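Local atomic coordinates of Amuc_1102 (Akkermansia muciniphila, PDB entry 7DSZ), a protein that is of unconfirmed function but adopts an immunoglobulin-like fold related to archaeal type IV pilus proteins and may therefore belong to a pilus-like system. Residues C[83-86]-C[91-94]. Numbering follows the deposited sequence.
Sequences VNPD and YLKL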
ATOM      1  N   VAL C  83      -5.385  -7.391 -27.244  1.00 30.93           N
ATOM      2  CA  VAL C  83      -5.627  -6.450 -28.334  1.00 28.57           C
ATOM      3  C   VAL C  83      -5.939  -5.080 -27.751  1.00 27.38           C
ATOM      4  O   VAL C  83      -6.782  -4.955 -26.852  1.00 28.35           O
ATOM      5  CB  VAL C  83      -6.779  -6.938 -29.222  1.00 34.55           C
ATOM      6  CG1 VAL C  83      -7.103  -5.890 -30.288  1.00 32.58           C
ATOM      7  CG2 VAL C  83      -6.438  -8.287 -29.861  1.00 34.28           C
ATOM      8  N   ASN C  84      -5.254  -4.044 -28.257  1.00 29.26           N
ATOM      9  CA  ASN C  84      -5.541  -2.667 -27.869  1.00 33.55           C
ATOM     10  C   ASN C  84      -6.980  -2.351 -28.255  1.00 37.12           C
ATOM     11  O   ASN C  84      -7.304  -2.306 -29.449  1.00 35.22           O
ATOM     12  CB  ASN C  84      -4.576  -1.683 -28.537  1.00 31.30           C
ATOM     13  CG  ASN C  84      -4.716  -0.272 -27.992  1.00 30.65           C
ATOM     14  OD1 ASN C  84      -5.712   0.060 -27.360  1.00 29.38           O
ATOM     15  ND2 ASN C  84      -3.712   0.564 -28.232  1.00 29.96           N
ATOM     16  N   PRO C  85      -7.873  -2.139 -27.283  1.00 31.98           N
ATOM     17  CA  PRO C  85      -9.272  -1.868 -27.635  1.00 27.29           C
ATOM     18  C   PRO C  85      -9.470  -0.518 -28.294  1.00 29.86           C
ATOM     19  O   PRO C  85     -10.538  -0.288 -28.872  1.00 36.31           O
ATOM     20  CB  PRO C  85      -9.999  -1.945 -26.286  1.00 27.18           C
ATOM     21  CG  PRO C  85      -8.943  -1.571 -25.276  1.00 24.41           C
ATOM     22  CD  PRO C  85      -7.645  -2.113 -25.822  1.00 25.72           C
ATOM     23  N   ASP C  86      -8.489   0.383 -28.205  1.00 30.00           N
ATOM     24  CA  ASP C  86      -8.570   1.695 -28.834  1.00 30.81           C
ATOM     25  C   ASP C  86      -7.938   1.741 -30.213  1.00 44.01           C
ATOM     26  O   ASP C  86      -8.261   2.646 -30.994  1.00 41.22           O
ATOM     27  CB  ASP C  86      -7.884   2.753 -27.970  1.00 28.67           C
ATOM     28  CG  ASP C  86      -8.662   3.077 -26.724  1.00 33.09           C
ATOM     29  OD1 ASP C  86      -9.906   3.002 -26.771  1.00 31.96           O
ATOM     30  OD2 ASP C  86      -8.025   3.396 -25.696  1.00 37.40           O
ATOM     31  N   TYR C  91      -1.310  -4.876 -30.505  1.00 38.16           N
ATOM     32  CA  TYR C  91      -1.409  -5.551 -29.221  1.00 33.25           C
ATOM     33  C   TYR C  91      -0.776  -4.691 -28.141  1.00 30.71           C
ATOM     34  O   TYR C  91       0.195  -3.967 -28.387  1.00 33.84           O
ATOM     35  CB  TYR C  91      -0.710  -6.920 -29.246  1.00 33.43           C
ATOM     36  CG  TYR C  91      -1.360  -7.951 -30.135  1.00 35.97           C
ATOM     37  CD1 TYR C  91      -2.517  -8.595 -29.742  1.00 33.11           C
ATOM     38  CD2 TYR C  91      -0.802  -8.297 -31.362  1.00 45.25           C
ATOM     39  CE1 TYR C  91      -3.115  -9.544 -30.544  1.00 42.50           C
ATOM     40  CE2 TYR C  91      -1.392  -9.255 -32.170  1.00 43.05           C
ATOM     41  CZ  TYR C  91      -2.551  -9.872 -31.754  1.00 46.60           C
ATOM     42  OH  TYR C  91      -3.159 -10.820 -32.543  1.00 52.81           O
ATOM     43  N   LEU C  92      -1.324  -4.794 -26.929  1.00 29.16           N
ATOM     44  CA  LEU C  92      -0.725  -4.205 -25.741  1.00 25.33           C
ATOM     45  C   LEU C  92       0.019  -5.292 -24.977  1.00 22.06           C
ATOM     46  O   LEU C  92      -0.524  -6.372 -24.761  1.00 26.90           O
ATOM     47  CB  LEU C  92      -1.794  -3.577 -24.843  1.00 24.77           C
ATOM     48  CG  LEU C  92      -2.541  -2.412 -25.495  1.00 27.99           C
ATOM     49  CD1 LEU C  92      -3.616  -1.876 -24.564  1.00 29.45           C
ATOM     50  CD2 LEU C  92      -1.548  -1.315 -25.894  1.00 27.88           C
ATOM     51  N   LYS C  93       1.249  -5.007 -24.584  1.00 26.90           N
ATOM     52  CA  LYS C  93       2.025  -5.913 -23.745  1.00 26.73           C
ATOM     53  C   LYS C  93       2.036  -5.356 -22.328  1.00 21.71           C
ATOM     54  O   LYS C  93       2.546  -4.255 -22.092  1.00 24.84           O
ATOM     55  CB  LYS C  93       3.444  -6.088 -24.278  1.00 26.38           C
ATOM     56  CG  LYS C  93       4.289  -7.046 -23.448  1.00 27.17           C
ATOM     57  CD  LYS C  93       5.540  -7.502 -24.188  1.00 30.95           C
ATOM     58  CE  LYS C  93       6.442  -6.321 -24.524  1.00 29.33           C
ATOM     59  NZ  LYS C  93       7.671  -6.752 -25.269  1.00 32.53           N
ATOM     60  N   LEU C  94       1.449  -6.108 -21.401  1.00 22.56           N
ATOM     61  CA  LEU C  94       1.362  -5.732 -19.998  1.00 19.92           C
ATOM     62  C   LEU C  94       2.412  -6.510 -19.217  1.00 20.82           C
ATOM     63  O   LEU C  94       2.563  -7.720 -19.415  1.00 20.82           O
ATOM     64  CB  LEU C  94      -0.030  -6.034 -19.444  1.00 20.13           C
ATOM     65  CG  LEU C  94      -1.198  -5.617 -20.336  1.00 23.30           C
ATOM     66  CD1 LEU C  94      -2.503  -5.914 -19.600  1.00 21.48           C
ATOM     67  CD2 LEU C  94      -1.097  -4.135 -20.740  1.00 21.44           C
TER
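Val83 and Tyr91 pair at the loop end of a β-hairpin in the immunoglobulin-like fold, where strands 70-83 and 91-104 run into their connecting loop. They form an antiparallel non-hydrogen-bonded pair with a CA–CA separation of 4.4 Å, with side chains that set off in diverging directions. The tyrosine ring nevertheless comes back to the valine: with CG anti to its own carbonyl carbon (chi1 -67°), its CE1 corner comes to 3.6 Å from Val83 CG2, the methyl meeting the ring obliquely. Lys135 of strand 134-143 touches both side chains.

Past this pair, Leu92 starts out toward the loop, and its branch lies obliquely across the side chain of Asn84. Leu92 CG is 3.7 Å from Asn84 CB, and the two leucine methyls lie against one face of the amide, Leu92 CD2 3.7 Å from Asn84 ND2. Pro85 CD meets the other methyl, Leu92 CD1, at 4.2 Å, and Tyr175 touches both the proline and the leucine. The amide is held at both ends. Asn84 ND2 donates to Gln90 OE1 just before the returning strand and to the backbone O of Thr12 of a neighbouring subunit, whereas OD1 closes an Asx turn. Replacing Asn84 with an alanine would probably undo that turn and leave Gln90 OE1 and the Thr12 carbonyl without this donor. In the turn, Asp86 N lies 2.9 Å from Asn84 OD1, placed above the amide's carbonyl plane, 44° out of it.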